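Local coordinates for scaffolding protein (Clostridium cellulolyticum, PDB 1G43) that probably binds crystalline cellulose through this family IIIa module, as expected of the scaffoldin that helps attach the cellulosome to its substrate, at residues Gly104-Pro107 with Ser111-Ile114; Leu55-Asp60 with Leu95-Asn100; Glu113-Phe118 with Gly138-Trp143. All blocks are in the same frame, centred on the assembly; numbering follows the deposited sequence.

Contact 1 of 3, residues Gly104-Pro107 with Ser111-Ile114; sequences GSLP and SIEI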
ATOM      1  N   GLY A 104      -7.595  -9.246  11.952  1.00 34.55           N
ATOM      2  CA  GLY A 104      -8.729  -8.713  12.705  1.00 34.15           C
ATOM      3  C   GLY A 104      -9.804  -8.122  11.808  1.00 33.59           C
ATOM      4  O   GLY A 104      -9.828  -8.359  10.599  1.00 33.02           O
ATOM      5  N   SER A 105     -10.726  -7.363  12.387  1.00 33.47           N
ATOM      6  CA  SER A 105     -11.785  -6.766  11.570  1.00 32.38           C
ATOM      7  C   SER A 105     -11.759  -5.267  11.805  1.00 31.98           C
ATOM      8  O   SER A 105     -11.616  -4.805  12.934  1.00 30.62           O
ATOM      9  CB  SER A 105     -13.160  -7.342  11.951  1.00 33.24           C
ATOM     10  OG  SER A 105     -13.979  -7.577  10.796  1.00 33.01           O
ATOM     11  N   LEU A 106     -11.854  -4.505  10.727  1.00 33.72           N
ATOM     12  CA  LEU A 106     -11.837  -3.060  10.844  1.00 33.97           C
ATOM     13  C   LEU A 106     -13.287  -2.637  11.011  1.00 34.43           C
ATOM     14  O   LEU A 106     -14.127  -2.883  10.156  1.00 35.36           O
ATOM     15  CB  LEU A 106     -11.226  -2.436   9.603  1.00 32.75           C
ATOM     16  CG  LEU A 106     -11.058  -0.912   9.597  1.00 33.21           C
ATOM     17  CD1 LEU A 106     -10.021  -0.458  10.667  1.00 32.66           C
ATOM     18  CD2 LEU A 106     -10.622  -0.487   8.216  1.00 31.11           C
ATOM     19  N   PRO A 107     -13.603  -1.994  12.127  1.00 35.07           N
ATOM     20  CA  PRO A 107     -14.986  -1.567  12.356  1.00 35.61           C
ATOM     21  C   PRO A 107     -15.449  -0.443  11.423  1.00 36.60           C
ATOM     22  O   PRO A 107     -14.656   0.418  11.015  1.00 35.73           O
ATOM     23  CB  PRO A 107     -14.974  -1.111  13.815  1.00 35.49           C
ATOM     24  CG  PRO A 107     -13.681  -1.740  14.403  1.00 36.56           C
ATOM     25  CD  PRO A 107     -12.734  -1.610  13.248  1.00 34.66           C
ATOM     26  N   SER A 111     -10.237   3.188  11.105  1.00 34.23           N
ATOM     27  CA  SER A 111      -9.040   3.447  10.284  1.00 33.38           C
ATOM     28  C   SER A 111      -7.862   2.546  10.619  1.00 31.46           C
ATOM     29  O   SER A 111      -7.593   2.280  11.782  1.00 33.28           O
ATOM     30  CB  SER A 111      -8.541   4.874  10.481  1.00 32.75           C
ATOM     31  OG  SER A 111      -9.362   5.789   9.816  1.00 35.48           O
ATOM     32  N   ILE A 112      -7.148   2.089   9.604  1.00 29.19           N
ATOM     33  CA  ILE A 112      -5.956   1.314   9.851  1.00 27.40           C
ATOM     34  C   ILE A 112      -4.790   2.039   9.163  1.00 26.68           C
ATOM     35  O   ILE A 112      -4.897   2.451   8.006  1.00 27.70           O
ATOM     36  CB  ILE A 112      -6.079  -0.144   9.310  1.00 26.99           C
ATOM     37  CG1 ILE A 112      -4.802  -0.929   9.665  1.00 24.76           C
ATOM     38  CG2 ILE A 112      -6.402  -0.123   7.812  1.00 25.97           C
ATOM     39  CD1 ILE A 112      -4.812  -2.367   9.158  1.00 24.92           C
ATOM     40  N   GLU A 113      -3.692   2.218   9.887  1.00 27.27           N
ATOM     41  CA  GLU A 113      -2.512   2.862   9.334  1.00 25.78           C
ATOM     42  C   GLU A 113      -1.490   1.769   9.052  1.00 25.10           C
ATOM     43  O   GLU A 113      -1.222   0.931   9.895  1.00 25.55           O
ATOM     44  CB  GLU A 113      -1.943   3.887  10.301  1.00 27.42           C
ATOM     45  CG  GLU A 113      -0.716   4.588   9.727  1.00 30.74           C
ATOM     46  CD  GLU A 113      -0.173   5.693  10.622  1.00 32.13           C
ATOM     47  OE1 GLU A 113      -0.667   5.848  11.768  1.00 36.10           O
ATOM     48  OE2 GLU A 113       0.749   6.407  10.178  1.00 31.96           O
ATOM     49  N   ILE A 114      -0.935   1.783   7.847  1.00 23.38           N
ATOM     50  CA  ILE A 114       0.006   0.769   7.413  1.00 22.08           C
ATOM     51  C   ILE A 114       1.247   1.407   6.796  1.00 21.52           C
ATOM     52  O   ILE A 114       1.177   1.940   5.692  1.00 22.23           O
ATOM     53  CB  ILE A 114      -0.670  -0.131   6.377  1.00 20.83           C
ATOM     54  CG1 ILE A 114      -1.988  -0.653   6.942  1.00 20.77           C
ATOM     55  CG2 ILE A 114       0.236  -1.280   6.007  1.00 20.47           C
ATOM     56  CD1 ILE A 114      -2.699  -1.606   6.033  1.00 22.54           C
TER

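Contact 2 of 3, residues Leu55-Asp60 with Leu95-Asn100; sequences LTFWCD and LEVALN. Unlike the reference sequence in segment 55-60: W58 (reference Leu), C59 (reference Gly).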
ATOM      1  N   LEU A  55      14.289  -8.027  -3.843  1.00 22.72           N
ATOM      2  CA  LEU A  55      13.795  -6.935  -3.013  1.00 22.84           C
ATOM      3  C   LEU A  55      13.472  -7.422  -1.604  1.00 23.19           C
ATOM      4  O   LEU A  55      13.231  -8.603  -1.381  1.00 20.47           O
ATOM      5  CB  LEU A  55      12.539  -6.326  -3.640  1.00 21.61           C
ATOM      6  CG  LEU A  55      12.723  -5.775  -5.065  1.00 22.65           C
ATOM      7  CD1 LEU A  55      11.431  -5.092  -5.508  1.00 22.13           C
ATOM      8  CD2 LEU A  55      13.855  -4.765  -5.103  1.00 21.77           C
ATOM      9  N   THR A  56      13.517  -6.511  -0.641  1.00 23.25           N
ATOM     10  CA  THR A  56      13.163  -6.871   0.722  1.00 22.50           C
ATOM     11  C   THR A  56      12.042  -5.952   1.142  1.00 22.78           C
ATOM     12  O   THR A  56      12.124  -4.743   0.941  1.00 23.36           O
ATOM     13  CB  THR A  56      14.367  -6.739   1.702  1.00 23.92           C
ATOM     14  OG1 THR A  56      15.301  -7.767   1.397  1.00 23.64           O
ATOM     15  CG2 THR A  56      13.931  -6.939   3.164  1.00 20.01           C
ATOM     16  N   PHE A  57      10.974  -6.541   1.676  1.00 21.99           N
ATOM     17  CA  PHE A  57       9.831  -5.781   2.158  1.00 21.77           C
ATOM     18  C   PHE A  57       9.846  -5.614   3.688  1.00 22.93           C
ATOM     19  O   PHE A  57      10.218  -6.525   4.415  1.00 22.06           O
ATOM     20  CB  PHE A  57       8.547  -6.486   1.770  1.00 19.97           C
ATOM     21  CG  PHE A  57       7.307  -5.825   2.298  1.00 19.16           C
ATOM     22  CD1 PHE A  57       6.684  -4.809   1.585  1.00 18.24           C
ATOM     23  CD2 PHE A  57       6.724  -6.263   3.481  1.00 19.57           C
ATOM     24  CE1 PHE A  57       5.494  -4.242   2.032  1.00 16.52           C
ATOM     25  CE2 PHE A  57       5.526  -5.703   3.940  1.00 17.73           C
ATOM     26  CZ  PHE A  57       4.913  -4.696   3.213  1.00 18.33           C
ATOM     27  N   TRP A  58       9.406  -4.458   4.163  1.00 23.75           N
ATOM     28  CA  TRP A  58       9.335  -4.173   5.607  1.00 24.92           C
ATOM     29  C   TRP A  58       8.033  -3.468   5.947  1.00 24.66           C
ATOM     30  O   TRP A  58       7.609  -2.597   5.199  1.00 23.97           O
ATOM     31  CB  TRP A  58      10.455  -3.211   6.058  1.00 26.42           C
ATOM     32  CG  TRP A  58      11.808  -3.801   6.172  1.00 28.68           C
ATOM     33  CD1 TRP A  58      12.284  -4.554   7.200  1.00 29.93           C
ATOM     34  CD2 TRP A  58      12.887  -3.664   5.240  1.00 29.03           C
ATOM     35  NE1 TRP A  58      13.601  -4.889   6.978  1.00 30.93           N
ATOM     36  CE2 TRP A  58      13.997  -4.359   5.779  1.00 30.01           C
ATOM     37  CE3 TRP A  58      13.029  -3.018   4.001  1.00 29.81           C
ATOM     38  CZ2 TRP A  58      15.240  -4.428   5.119  1.00 29.29           C
ATOM     39  CZ3 TRP A  58      14.271  -3.084   3.342  1.00 27.83           C
ATOM     40  CH2 TRP A  58      15.356  -3.785   3.907  1.00 29.00           C
ATOM     41  N   CYS A  59       7.382  -3.862   7.048  1.00 25.01           N
ATOM     42  CA  CYS A  59       6.209  -3.116   7.531  1.00 23.93           C
ATOM     43  C   CYS A  59       6.755  -2.516   8.813  1.00 24.47           C
ATOM     44  O   CYS A  59       7.018  -3.245   9.760  1.00 22.99           O
ATOM     45  CB  CYS A  59       5.000  -3.984   7.891  1.00 24.30           C
ATOM     46  SG  CYS A  59       3.582  -2.985   8.549  1.00 23.67           S
ATOM     47  N   ASP A  60       6.951  -1.204   8.825  1.00 24.19           N
ATOM     48  CA  ASP A  60       7.481  -0.512   9.995  1.00 25.65           C
ATOM     49  C   ASP A  60       6.455  -0.357  11.124  1.00 25.40           C
ATOM     50  O   ASP A  60       6.814  -0.291  12.299  1.00 25.68           O
ATOM     51  CB  ASP A  60       8.014   0.875   9.600  1.00 24.54           C
ATOM     52  CG  ASP A  60       9.117   0.803   8.549  1.00 25.99           C
ATOM     53  OD1 ASP A  60       9.928  -0.151   8.588  1.00 23.05           O
ATOM     54  OD2 ASP A  60       9.174   1.721   7.691  1.00 26.21           O
ATOM     55  N   LEU A  95       3.782  -3.528  -5.987  1.00 17.65           N
ATOM     56  CA  LEU A  95       3.849  -4.047  -4.641  1.00 18.82           C
ATOM     57  C   LEU A  95       2.419  -4.375  -4.258  1.00 18.80           C
ATOM     58  O   LEU A  95       1.519  -3.633  -4.593  1.00 20.17           O
ATOM     59  CB  LEU A  95       4.382  -2.983  -3.671  1.00 17.18           C
ATOM     60  CG  LEU A  95       4.049  -3.152  -2.178  1.00 16.85           C
ATOM     61  CD1 LEU A  95       4.526  -4.497  -1.619  1.00 13.44           C
ATOM     62  CD2 LEU A  95       4.668  -1.998  -1.429  1.00 15.67           C
ATOM     63  N   GLU A  96       2.204  -5.497  -3.592  1.00 19.39           N
ATOM     64  CA  GLU A  96       0.872  -5.809  -3.117  1.00 20.19           C
ATOM     65  C   GLU A  96       0.975  -6.019  -1.630  1.00 19.81           C
ATOM     66  O   GLU A  96       1.669  -6.916  -1.181  1.00 18.76           O
ATOM     67  CB  GLU A  96       0.283  -7.060  -3.751  1.00 20.54           C
ATOM     68  CG  GLU A  96      -1.133  -7.307  -3.246  1.00 24.31           C
ATOM     69  CD  GLU A  96      -1.815  -8.457  -3.947  1.00 26.74           C
ATOM     70  OE1 GLU A  96      -1.418  -9.615  -3.712  1.00 29.21           O
ATOM     71  OE2 GLU A  96      -2.735  -8.195  -4.743  1.00 28.14           O
ATOM     72  N   VAL A  97       0.303  -5.167  -0.867  1.00 20.71           N
ATOM     73  CA  VAL A  97       0.310  -5.280   0.581  1.00 21.10           C
ATOM     74  C   VAL A  97      -0.931  -6.044   1.033  1.00 23.65           C
ATOM     75  O   VAL A  97      -2.048  -5.754   0.591  1.00 25.66           O
ATOM     76  CB  VAL A  97       0.346  -3.888   1.239  1.00 21.04           C
ATOM     77  CG1 VAL A  97       0.386  -4.021   2.736  1.00 21.63           C
ATOM     78  CG2 VAL A  97       1.565  -3.129   0.780  1.00 19.31           C
ATOM     79  N   ALA A  98      -0.752  -7.033   1.892  1.00 24.56           N
ATOM     80  CA  ALA A  98      -1.886  -7.813   2.374  1.00 25.54           C
ATOM     81  C   ALA A  98      -1.723  -8.047   3.856  1.00 26.88           C
ATOM     82  O   ALA A  98      -0.686  -7.733   4.407  1.00 27.25           O
ATOM     83  CB  ALA A  98      -1.951  -9.128   1.660  1.00 24.22           C
ATOM     84  N   LEU A  99      -2.748  -8.596   4.499  1.00 28.18           N
ATOM     85  CA  LEU A  99      -2.695  -8.881   5.931  1.00 28.40           C
ATOM     86  C   LEU A  99      -3.108 -10.331   6.192  1.00 30.29           C
ATOM     87  O   LEU A  99      -3.976 -10.871   5.509  1.00 30.19           O
ATOM     88  CB  LEU A  99      -3.595  -7.924   6.716  1.00 28.37           C
ATOM     89  CG  LEU A  99      -3.256  -6.432   6.606  1.00 28.18           C
ATOM     90  CD1 LEU A  99      -4.060  -5.821   5.494  1.00 28.29           C
ATOM     91  CD2 LEU A  99      -3.575  -5.718   7.887  1.00 27.47           C
ATOM     92  N   ASN A 100      -2.469 -10.972   7.169  1.00 32.40           N
ATOM     93  CA  ASN A 100      -2.774 -12.371   7.475  1.00 35.14           C
ATOM     94  C   ASN A 100      -4.240 -12.608   7.892  1.00 35.64           C
ATOM     95  O   ASN A 100      -4.978 -11.697   8.266  1.00 35.23           O
ATOM     96  CB  ASN A 100      -1.843 -12.900   8.573  1.00 35.72           C
ATOM     97  CG  ASN A 100      -0.362 -12.800   8.197  1.00 38.14           C
ATOM     98  OD1 ASN A 100       0.020 -13.041   7.040  1.00 37.88           O
ATOM     99  ND2 ASN A 100       0.489 -12.457   9.192  1.00 37.13           N
TER

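Contact 3 of 3, residues Glu113-Phe118 with Gly138-Trp143; sequences EIQTRF and GSYMDW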
ATOM      1  N   GLU A 113      -3.692   2.218   9.887  1.00 27.27           N
ATOM      2  CA  GLU A 113      -2.512   2.862   9.334  1.00 25.78           C
ATOM      3  C   GLU A 113      -1.490   1.769   9.052  1.00 25.10           C
ATOM      4  O   GLU A 113      -1.222   0.931   9.895  1.00 25.55           O
ATOM      5  CB  GLU A 113      -1.943   3.887  10.301  1.00 27.42           C
ATOM      6  CG  GLU A 113      -0.716   4.588   9.727  1.00 30.74           C
ATOM      7  CD  GLU A 113      -0.173   5.693  10.622  1.00 32.13           C
ATOM      8  OE1 GLU A 113      -0.667   5.848  11.768  1.00 36.10           O
ATOM      9  OE2 GLU A 113       0.749   6.407  10.178  1.00 31.96           O
ATOM     10  N   ILE A 114      -0.935   1.783   7.847  1.00 23.38           N
ATOM     11  CA  ILE A 114       0.006   0.769   7.413  1.00 22.08           C
ATOM     12  C   ILE A 114       1.247   1.407   6.796  1.00 21.52           C
ATOM     13  O   ILE A 114       1.177   1.940   5.692  1.00 22.23           O
ATOM     14  CB  ILE A 114      -0.670  -0.131   6.377  1.00 20.83           C
ATOM     15  CG1 ILE A 114      -1.988  -0.653   6.942  1.00 20.77           C
ATOM     16  CG2 ILE A 114       0.236  -1.280   6.007  1.00 20.47           C
ATOM     17  CD1 ILE A 114      -2.699  -1.606   6.033  1.00 22.54           C
ATOM     18  N   GLN A 115       2.377   1.341   7.495  1.00 20.71           N
ATOM     19  CA  GLN A 115       3.609   1.954   7.005  1.00 21.45           C
ATOM     20  C   GLN A 115       4.562   0.902   6.552  1.00 20.86           C
ATOM     21  O   GLN A 115       4.963   0.043   7.321  1.00 20.81           O
ATOM     22  CB  GLN A 115       4.241   2.855   8.064  1.00 23.31           C
ATOM     23  CG  GLN A 115       3.280   3.972   8.490  1.00 26.20           C
ATOM     24  CD  GLN A 115       3.933   5.027   9.378  1.00 30.43           C
ATOM     25  OE1 GLN A 115       4.345   4.752  10.499  1.00 31.83           O
ATOM     26  NE2 GLN A 115       4.023   6.245   8.869  1.00 33.36           N
ATOM     27  N   THR A 116       4.911   0.993   5.275  1.00 19.63           N
ATOM     28  CA  THR A 116       5.764   0.014   4.640  1.00 18.91           C
ATOM     29  C   THR A 116       6.883   0.632   3.818  1.00 19.48           C
ATOM     30  O   THR A 116       6.851   1.815   3.434  1.00 17.03           O
ATOM     31  CB  THR A 116       4.954  -0.872   3.662  1.00 19.06           C
ATOM     32  OG1 THR A 116       4.748  -0.143   2.442  1.00 20.67           O
ATOM     33  CG2 THR A 116       3.575  -1.232   4.242  1.00 19.05           C
ATOM     34  N   ARG A 117       7.874  -0.208   3.539  1.00 19.53           N
ATOM     35  CA  ARG A 117       8.982   0.199   2.713  1.00 19.62           C
ATOM     36  C   ARG A 117       9.625  -1.039   2.118  1.00 19.40           C
ATOM     37  O   ARG A 117       9.423  -2.152   2.603  1.00 18.35           O
ATOM     38  CB  ARG A 117      10.005   1.024   3.526  1.00 22.51           C
ATOM     39  CG  ARG A 117      11.034   0.221   4.349  1.00 21.30           C
ATOM     40  CD  ARG A 117      11.796   1.121   5.331  1.00 21.75           C
ATOM     41  NE  ARG A 117      11.952   0.433   6.600  1.00 23.50           N
ATOM     42  CZ  ARG A 117      13.073  -0.127   7.013  1.00 24.19           C
ATOM     43  NH1 ARG A 117      14.167  -0.073   6.263  1.00 26.51           N
ATOM     44  NH2 ARG A 117      13.086  -0.783   8.154  1.00 23.80           N
ATOM     45  N   PHE A 118      10.354  -0.844   1.036  1.00 16.48           N
ATOM     46  CA  PHE A 118      11.074  -1.935   0.438  1.00 18.25           C
ATOM     47  C   PHE A 118      12.329  -1.410  -0.268  1.00 18.05           C
ATOM     48  O   PHE A 118      12.404  -0.249  -0.651  1.00 17.49           O
ATOM     49  CB  PHE A 118      10.190  -2.778  -0.498  1.00 16.98           C
ATOM     50  CG  PHE A 118       9.694  -2.065  -1.705  1.00 16.47           C
ATOM     51  CD1 PHE A 118       8.522  -1.322  -1.659  1.00 17.08           C
ATOM     52  CD2 PHE A 118      10.351  -2.193  -2.916  1.00 17.90           C
ATOM     53  CE1 PHE A 118       8.002  -0.725  -2.809  1.00 17.26           C
ATOM     54  CE2 PHE A 118       9.848  -1.603  -4.073  1.00 19.20           C
ATOM     55  CZ  PHE A 118       8.663  -0.866  -4.019  1.00 17.87           C
ATOM     56  N   GLY A 138       4.692  14.416   1.614  1.00 30.07           N
ATOM     57  CA  GLY A 138       5.264  14.446   2.938  1.00 30.73           C
ATOM     58  C   GLY A 138       4.254  14.237   4.024  1.00 31.94           C
ATOM     59  O   GLY A 138       4.622  13.894   5.149  1.00 33.40           O
ATOM     60  N   SER A 139       2.984  14.442   3.701  1.00 32.28           N
ATOM     61  CA  SER A 139       1.917  14.246   4.682  1.00 32.71           C
ATOM     62  C   SER A 139       0.821  13.432   4.006  1.00 31.78           C
ATOM     63  O   SER A 139       0.771  13.367   2.791  1.00 33.51           O
ATOM     64  CB  SER A 139       1.384  15.596   5.127  1.00 33.37           C
ATOM     65  OG  SER A 139       0.973  16.357   3.990  1.00 36.98           O
ATOM     66  N   TYR A 140      -0.049  12.787   4.772  1.00 32.48           N
ATOM     67  CA  TYR A 140      -1.101  11.988   4.144  1.00 32.61           C
ATOM     68  C   TYR A 140      -1.915  12.873   3.198  1.00 33.58           C
ATOM     69  O   TYR A 140      -2.185  14.030   3.495  1.00 33.72           O
ATOM     70  CB  TYR A 140      -2.026  11.338   5.207  1.00 31.07           C
ATOM     71  CG  TYR A 140      -1.468  10.057   5.841  1.00 31.06           C
ATOM     72  CD1 TYR A 140      -1.224   8.914   5.067  1.00 31.45           C
ATOM     73  CD2 TYR A 140      -1.106  10.011   7.196  1.00 30.75           C
ATOM     74  CE1 TYR A 140      -0.624   7.764   5.620  1.00 28.13           C
ATOM     75  CE2 TYR A 140      -0.497   8.859   7.764  1.00 29.32           C
ATOM     76  CZ  TYR A 140      -0.262   7.748   6.963  1.00 30.41           C
ATOM     77  OH  TYR A 140       0.363   6.627   7.491  1.00 29.96           O
ATOM     78  N   MET A 141      -2.302  12.320   2.057  1.00 33.52           N
ATOM     79  CA  MET A 141      -3.111  13.053   1.105  1.00 33.95           C
ATOM     80  C   MET A 141      -3.907  12.068   0.239  1.00 34.24           C
ATOM     81  O   MET A 141      -3.566  10.893   0.157  1.00 35.14           O
ATOM     82  CB  MET A 141      -2.216  13.912   0.222  1.00 33.89           C
ATOM     83  CG  MET A 141      -1.306  13.108  -0.698  1.00 34.61           C
ATOM     84  SD  MET A 141      -0.298  14.257  -1.656  1.00 38.27           S
ATOM     85  CE  MET A 141      -0.318  13.511  -3.276  1.00 35.10           C
ATOM     86  N   ASP A 142      -4.957  12.548  -0.415  1.00 34.24           N
ATOM     87  CA  ASP A 142      -5.769  11.705  -1.287  1.00 34.50           C
ATOM     88  C   ASP A 142      -4.970  11.531  -2.562  1.00 33.38           C
ATOM     89  O   ASP A 142      -4.842  12.476  -3.334  1.00 34.27           O
ATOM     90  CB  ASP A 142      -7.084  12.400  -1.629  1.00 36.27           C
ATOM     91  CG  ASP A 142      -7.974  11.558  -2.542  1.00 38.95           C
ATOM     92  OD1 ASP A 142      -8.475  10.482  -2.116  1.00 39.66           O
ATOM     93  OD2 ASP A 142      -8.175  11.979  -3.702  1.00 42.20           O
ATOM     94  N   TRP A 143      -4.421  10.347  -2.779  1.00 31.87           N
ATOM     95  CA  TRP A 143      -3.621  10.092  -3.963  1.00 31.30           C
ATOM     96  C   TRP A 143      -4.280   8.898  -4.655  1.00 32.64           C
ATOM     97  O   TRP A 143      -4.274   7.764  -4.168  1.00 31.43           O
ATOM     98  CB  TRP A 143      -2.165   9.816  -3.545  1.00 30.33           C
ATOM     99  CG  TRP A 143      -1.205   9.411  -4.648  1.00 28.94           C
ATOM    100  CD1 TRP A 143      -0.470   8.266  -4.698  1.00 28.11           C
ATOM    101  CD2 TRP A 143      -0.858  10.160  -5.832  1.00 29.03           C
ATOM    102  NE1 TRP A 143       0.311   8.251  -5.832  1.00 29.03           N
ATOM    103  CE2 TRP A 143       0.092   9.397  -6.545  1.00 28.00           C
ATOM    104  CE3 TRP A 143      -1.257  11.399  -6.353  1.00 28.39           C
ATOM    105  CZ2 TRP A 143       0.648   9.825  -7.755  1.00 29.03           C
ATOM    106  CZ3 TRP A 143      -0.706  11.832  -7.565  1.00 28.62           C
ATOM    107  CH2 TRP A 143       0.232  11.047  -8.251  1.00 29.91           C
TER

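Contact 1 of 3, residues Gly104-Pro107 with Ser111-Ile114
L106 meets S111 and I112 by van der Waals packing alone, and a single leucine branch does most of the touching. CD1 of L106 reaches the start of strand 111-120 and rests on its backbone: it lies 3.7 Å from S111 N and equally 3.7 Å from S111 C, with I112 N a little farther from the same methyl at 4.0 Å. The leucine puts the branch there by holding CG opposite its own backbone N (chi1 -177°), which stretches the side chain out across the gap.

Apolar packing between side chains is the second element. CD1 of L106 stands 4.2 Å from I112 CB, at the root of the isoleucine. The other leucine methyl contributes as well, since L106 CD2 comes to 4.3 Å from I112 CG2. Both side chains set out from their backbones toward the opposing segment, whereas S111 turns its CB the other way and offers main chain in its place; its OG is hydrogen-bonded to T29 OG1.

The two segments do not pair with each other, although a short turn is all that separates them. Strand 105-106 is hydrogen-bonded to strand 36-37, with L106 facing I36, while strand 111-120 runs antiparallel to strand 18-30, with I112 facing V28. L106 O also takes a hydrogen bond from N30 ND2. L38 packs against both L106 and I112.

Thus the chain passes from a small two-stranded sheet into one of the large sheets of the beta-sandwich, and the two meet here by side-chain packing where a hairpin would use backbone bonds. With leucine methyls against backbone and the isoleucine CB and CG2, and no polar pair between the segments, the contact has little directionality: it depends on shape and on exclusion of water from a buried spot.

Contact 2 of 3, residues Leu55-Asp60 with Leu95-Asn100
F57 reaches across to L95 and V97, and it alone carries the 55-60 side of the contact. Its CG lies opposite the backbone N (chi1 176°), sending the ring into the interior. The leading ring atom is CE1, 3.8 Å from L95 CD1; the neighbouring F57 CD1 is at 3.9 Å from that same methyl. The two side chains cross nearly at right angles. V97 CG2 also meets F57 CE1, at 4.3 Å, and both methyls come to the ring obliquely. L95 and V97 alternate along strand 91-99, and one ring corner bridges them.

This is packing between the two layers of the beta-sandwich that the family 3 cellulose-binding modules share: strand 55-66 belongs to one sheet and strand 91-99 to the other. T116 touches F57 within the first sheet.

The next residue, W58, which like C59 differs from the reference sequence, puts its side chain on the opposite side of the strand. Its indole has T56 CG2 3.4 Å above one face, offset toward the rim, and makes a cation-pi contact with R117 of strand 111-120. That arginine's NE is also in a salt bridge with D60 OD1.

Contact 3 of 3, residues Glu113-Phe118 with Gly138-Trp143
E113 and Y140 meet through a hydrogen bond between carboxylate and phenol, and the glutamate is best followed outward from its backbone. CB does not point at the loop that carries the tyrosine, and contact begins only at CG. With CG opposite the backbone N (chi1 -179°) and an extended chain beyond, the next atoms pass the hydroxyl closely: CG of E113 is 3.2 Å from Y140 OH, and CD is 3.3 Å from it. At the tip, OE2 accepts a hydrogen bond from Y140 OH at 2.7 Å. The bond arrives on the anti side of the carboxylate, 31° out of its plane. Seen from the tyrosine, OE2 sits at the ring edge and near the ring plane, while the carboxylate is turned 73° to that plane. The other oxygen, OE1, has a long, weak ion pair with K27.

Q115, two residues on, adds a looser flank: its NE2 is 3.9 Å from Y140 OH, and the two side chains cross roughly at right angles.

Y140 comes from the irregular loop before strand 147-150, and it also touches R25 and K27 of strand 18-30. The bond therefore ties that loop to the outer surface of a sandwich sheet. A phenol donating a hydrogen bond to a probably charged carboxylate makes a short link, though one reached on the anti side and tilted, and K27 may favour the negative charge slightly.

Overall arrangement
Strand 111-120 connects all three contacts. Contacts 1 and 3 share E113 and I114, with centres about 15 Å apart; I112 serves the buried side, E113 the surface. Contact 2, centred about 16 Å from contact 1, joins it through the sandwich interior, where I112 CD1 packs 3.8 Å from L99 CD2. Contacts 2 and 3, about 13 Å between centres, are joined by strand pairing, for instance W58 N with R117 O at 2.8 Å. The side chain of L95 in contact 2 is about 12 Å from the calcium ion, held by T48, D50, D127, N130 and D131, and about 11 Å from a zinc ion.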